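Hypothetical protein Atu1540 (Agrobacterium tumefaciens str. C58, PDB 2HWJ) is of unknown function but belongs to a putative ParB-like nuclease family, so any role in binding or cleaving nucleic acid remains an inference. Local coordinates at residues Glu6-Arg18 with Val72-Ser86. Residues are numbered along the deposited sequence; the frame is centred on the assembly and turned at random.
Sequences EPRLSRIAIDKLR and VLALSKEGVEHVLTS
I14 reaches from the turn after strand 9-13 into the angle between helix 69-77 and strand 82-90, and its two branches divide the work. CG2 meets V72 CG1 at 3.7 Å and also touches S76 CB on the helix. The other branch, with CG1 anti to the carbonyl carbon (chi1 -67°), crosses V83 at about a right angle and carries CD1 on to L75 CB, V80 CG1 and the carbonyl V80 O. L17 CD1 comes up to V83 CG1 from the same turn, 4.0 Å away.

Behind this apolar cluster the antiparallel pairing of strands 9-13 and 82-86 sets the register. S10 and T85 form a hydrogen-bonded pair, as do I12 and V83, and I14 N extends the ladder to E81 O (2.8 Å). The S10 N to T85 O bond is nearly straight, 175° at the hydrogen. On the face bearing S10, I12, V83 and T85, the hydroxyls S10 OG and T85 OG1 share a hydrogen bond of 2.9 Å, while T85 CG2 packs on I12 CG2. On the other face the R11 chain, bent at chi2, passes L84 CD2 with its CD and sets one guanidinium face against H82, CG near its rim, an offset stack with planes at 26°.

Beyond the pair, L84 and S86 bond through their backbones to V53 of strand 52-57, leaving 9-13 outermost within this chain in the four-stranded mixed sheet of the putative ParB-like nuclease region. A G79 Schellman motif ends helix 69-77, V80 packs on W36 of helix 26-37, and L9 meets I52 of the second subunit.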
# COMPACT_ATOMS: atom_id res chain seq x y z
N GLU A 6 16.95 10.19 9.32
CA GLU A 6 15.94 9.25 9.88
C GLU A 6 16.21 8.23 11.00
O GLU A 6 16.92 8.58 11.94
CB GLU A 6 14.77 8.92 8.93
CG GLU A 6 13.70 10.06 8.91
CD GLU A 6 14.33 11.47 9.20
OE1 GLU A 6 14.60 12.27 8.24
OE2 GLU A 6 14.59 11.74 10.40
N PRO A 7 15.59 7.02 10.97
CA PRO A 7 15.30 6.48 12.25
C PRO A 7 16.59 6.15 12.99
O PRO A 7 17.66 6.03 12.36
CB PRO A 7 14.50 5.22 11.91
CG PRO A 7 14.92 4.84 10.59
CD PRO A 7 15.25 6.08 9.89
N ARG A 8 16.49 6.04 14.31
CA ARG A 8 17.70 5.96 15.13
C ARG A 8 17.45 4.86 16.10
O ARG A 8 16.30 4.50 16.36
CB ARG A 8 17.95 7.25 15.89
CG ARG A 8 18.45 8.39 15.03
CD ARG A 8 18.88 9.60 15.87
NE ARG A 8 19.08 10.81 15.08
CZ ARG A 8 20.26 11.40 14.91
NH1 ARG A 8 21.32 10.85 15.50
NH2 ARG A 8 20.40 12.51 14.18
N LEU A 9 18.53 4.30 16.62
CA LEU A 9 18.43 3.26 17.62
C LEU A 9 18.14 3.87 18.99
O LEU A 9 18.77 4.87 19.36
CB LEU A 9 19.75 2.55 17.70
CG LEU A 9 19.78 1.42 18.72
CD1 LEU A 9 18.85 0.30 18.26
CD2 LEU A 9 21.16 0.89 18.95
N SER A 10 17.21 3.28 19.73
CA SER A 10 17.16 3.54 21.15
C SER A 10 16.84 2.31 21.87
O SER A 10 17.00 1.22 21.31
CB SER A 10 16.21 4.66 21.57
OG SER A 10 15.07 4.63 20.80
N ARG A 11 16.35 2.48 23.09
CA ARG A 11 16.50 1.52 24.16
C ARG A 11 15.52 1.84 25.25
O ARG A 11 15.55 2.89 25.80
CB ARG A 11 17.86 1.71 24.75
CG ARG A 11 18.26 0.68 25.83
CD ARG A 11 18.50 -0.62 25.18
NE ARG A 11 19.20 -1.56 26.03
CZ ARG A 11 20.02 -1.25 27.02
NH1 ARG A 11 20.27 0.02 27.30
NH2 ARG A 11 20.57 -2.25 27.71
N ILE A 12 14.66 0.90 25.60
CA ILE A 12 13.65 1.14 26.60
C ILE A 12 13.45 -0.10 27.44
O ILE A 12 13.72 -1.26 26.99
CB ILE A 12 12.32 1.49 25.93
CG1 ILE A 12 11.33 2.18 26.90
CG2 ILE A 12 11.69 0.28 25.40
CD1 ILE A 12 10.28 2.95 26.14
N ALA A 13 12.96 0.17 28.65
CA ALA A 13 12.60 -0.86 29.60
C ALA A 13 11.29 -1.37 29.12
O ALA A 13 10.31 -0.59 28.95
CB ALA A 13 12.41 -0.28 30.95
N ILE A 14 11.23 -2.68 28.93
CA ILE A 14 9.99 -3.29 28.55
C ILE A 14 8.84 -2.96 29.51
O ILE A 14 7.69 -2.82 29.11
CB ILE A 14 10.14 -4.82 28.42
CG1 ILE A 14 11.05 -5.20 27.24
CG2 ILE A 14 8.73 -5.46 28.26
CD1 ILE A 14 11.62 -6.57 27.41
N ASP A 15 9.14 -2.78 30.79
CA ASP A 15 8.02 -2.46 31.65
C ASP A 15 7.50 -1.02 31.34
O ASP A 15 6.65 -0.51 31.99
CB ASP A 15 8.43 -2.67 33.12
CG ASP A 15 9.40 -1.63 33.58
OD1 ASP A 15 9.28 -0.49 33.10
OD2 ASP A 15 10.30 -1.90 34.43
N LYS A 16 8.07 -0.34 30.36
CA LYS A 16 7.69 1.04 30.13
C LYS A 16 6.99 1.20 28.78
O LYS A 16 6.43 2.22 28.57
CB LYS A 16 8.91 1.98 30.22
CG LYS A 16 9.43 2.14 31.63
CD LYS A 16 9.12 3.52 32.25
CE LYS A 16 9.44 3.57 33.77
NZ LYS A 16 8.38 2.78 34.58
N LEU A 17 7.02 0.18 27.91
CA LEU A 17 6.32 0.24 26.64
C LEU A 17 4.87 0.18 26.77
O LEU A 17 4.32 -0.64 27.49
CB LEU A 17 6.67 -0.90 25.73
CG LEU A 17 7.97 -0.74 25.00
CD1 LEU A 17 8.49 -2.14 24.62
CD2 LEU A 17 7.70 0.10 23.79
N ARG A 18 4.21 1.01 26.01
CA ARG A 18 2.80 1.01 26.07
C ARG A 18 2.26 0.18 24.90
O ARG A 18 2.47 0.52 23.78
CB ARG A 18 2.34 2.45 26.06
CG ARG A 18 2.62 3.09 27.38
CD ARG A 18 1.38 3.26 28.19
NE ARG A 18 1.51 4.53 28.91
CZ ARG A 18 1.64 4.68 30.23
NH1 ARG A 18 1.54 3.63 31.07
NH2 ARG A 18 1.81 5.90 30.74
N VAL A 72 7.54 -9.33 22.47
CA VAL A 72 7.81 -8.55 23.68
C VAL A 72 7.27 -9.17 24.98
O VAL A 72 7.98 -9.19 26.03
CB VAL A 72 7.47 -7.05 23.54
CG1 VAL A 72 7.69 -6.34 24.82
CG2 VAL A 72 8.35 -6.37 22.45
N LEU A 73 6.06 -9.74 24.96
CA LEU A 73 5.62 -10.45 26.16
C LEU A 73 6.54 -11.65 26.43
O LEU A 73 6.88 -11.95 27.59
CB LEU A 73 4.18 -10.85 26.02
CG LEU A 73 3.40 -11.54 27.14
CD1 LEU A 73 3.40 -10.72 28.43
CD2 LEU A 73 1.97 -11.85 26.68
N ALA A 74 6.97 -12.33 25.36
CA ALA A 74 7.81 -13.50 25.57
C ALA A 74 9.04 -13.04 26.37
O ALA A 74 9.43 -13.68 27.38
CB ALA A 74 8.25 -14.12 24.26
N LEU A 75 9.63 -11.92 25.94
CA LEU A 75 10.92 -11.50 26.50
C LEU A 75 10.65 -11.03 27.93
O LEU A 75 11.41 -11.32 28.87
CB LEU A 75 11.54 -10.39 25.67
CG LEU A 75 12.59 -10.49 24.56
CD1 LEU A 75 12.81 -11.80 24.01
CD2 LEU A 75 12.27 -9.54 23.43
N SER A 76 9.53 -10.38 28.11
CA SER A 76 9.20 -9.90 29.42
C SER A 76 9.03 -11.06 30.41
O SER A 76 9.66 -11.06 31.49
CB SER A 76 7.93 -9.13 29.35
OG SER A 76 7.65 -8.89 30.68
N LYS A 77 8.21 -12.05 30.03
CA LYS A 77 8.13 -13.26 30.80
C LYS A 77 9.50 -13.96 31.00
O LYS A 77 9.69 -14.65 32.00
CB LYS A 77 7.09 -14.22 30.25
CG LYS A 77 5.69 -13.70 30.36
CD LYS A 77 4.68 -14.87 30.05
CE LYS A 77 3.17 -14.52 30.20
NZ LYS A 77 2.34 -15.78 30.17
N GLU A 78 10.47 -13.78 30.11
CA GLU A 78 11.78 -14.43 30.35
C GLU A 78 12.68 -13.66 31.28
O GLU A 78 13.82 -14.03 31.48
CB GLU A 78 12.55 -14.70 29.05
CG GLU A 78 12.19 -15.99 28.36
CD GLU A 78 12.17 -17.23 29.31
OE1 GLU A 78 11.07 -17.85 29.45
OE2 GLU A 78 13.25 -17.58 29.90
N GLY A 79 12.17 -12.56 31.83
CA GLY A 79 12.97 -11.70 32.71
C GLY A 79 13.86 -10.69 31.96
O GLY A 79 14.74 -10.09 32.56
N VAL A 80 13.65 -10.47 30.67
CA VAL A 80 14.50 -9.57 29.97
C VAL A 80 13.98 -8.18 30.28
O VAL A 80 12.80 -7.99 30.17
CB VAL A 80 14.40 -9.80 28.48
CG1 VAL A 80 15.16 -8.72 27.79
CG2 VAL A 80 14.96 -11.12 28.10
N GLU A 81 14.84 -7.24 30.68
CA GLU A 81 14.44 -5.87 31.08
C GLU A 81 14.29 -4.85 29.96
O GLU A 81 13.37 -4.06 29.97
CB GLU A 81 15.43 -5.27 32.07
CG GLU A 81 16.75 -6.10 32.21
CD GLU A 81 17.52 -5.75 33.52
OE1 GLU A 81 17.42 -4.56 33.96
OE2 GLU A 81 18.17 -6.66 34.10
N HIS A 82 15.22 -4.84 29.03
CA HIS A 82 15.24 -3.86 28.02
C HIS A 82 15.09 -4.42 26.57
O HIS A 82 15.39 -5.58 26.30
CB HIS A 82 16.56 -3.11 28.13
CG HIS A 82 16.71 -2.26 29.37
ND1 HIS A 82 17.43 -2.66 30.48
CD2 HIS A 82 16.27 -1.00 29.64
CE1 HIS A 82 17.43 -1.70 31.38
NE2 HIS A 82 16.74 -0.68 30.89
N VAL A 83 14.63 -3.60 25.63
CA VAL A 83 14.64 -4.04 24.25
C VAL A 83 15.07 -2.83 23.35
O VAL A 83 14.69 -1.72 23.64
CB VAL A 83 13.28 -4.62 23.84
CG1 VAL A 83 12.14 -3.54 23.87
CG2 VAL A 83 13.34 -5.19 22.43
N LEU A 84 15.83 -3.05 22.29
CA LEU A 84 16.13 -1.99 21.33
C LEU A 84 14.90 -1.63 20.57
O LEU A 84 14.02 -2.51 20.34
CB LEU A 84 17.10 -2.51 20.32
CG LEU A 84 18.41 -3.00 20.92
CD1 LEU A 84 19.31 -3.45 19.82
CD2 LEU A 84 19.04 -1.94 21.87
N THR A 85 14.80 -0.37 20.18
CA THR A 85 13.60 0.14 19.56
C THR A 85 14.08 1.15 18.50
O THR A 85 15.22 1.63 18.54
CB THR A 85 12.85 1.08 20.51
OG1 THR A 85 13.78 2.08 20.99
CG2 THR A 85 12.24 0.38 21.71
N SER A 86 13.17 1.49 17.58
CA SER A 86 13.44 2.48 16.59
C SER A 86 12.14 3.24 16.48
O SER A 86 11.09 2.65 16.20
CB SER A 86 13.71 1.83 15.27
OG SER A 86 14.06 2.85 14.35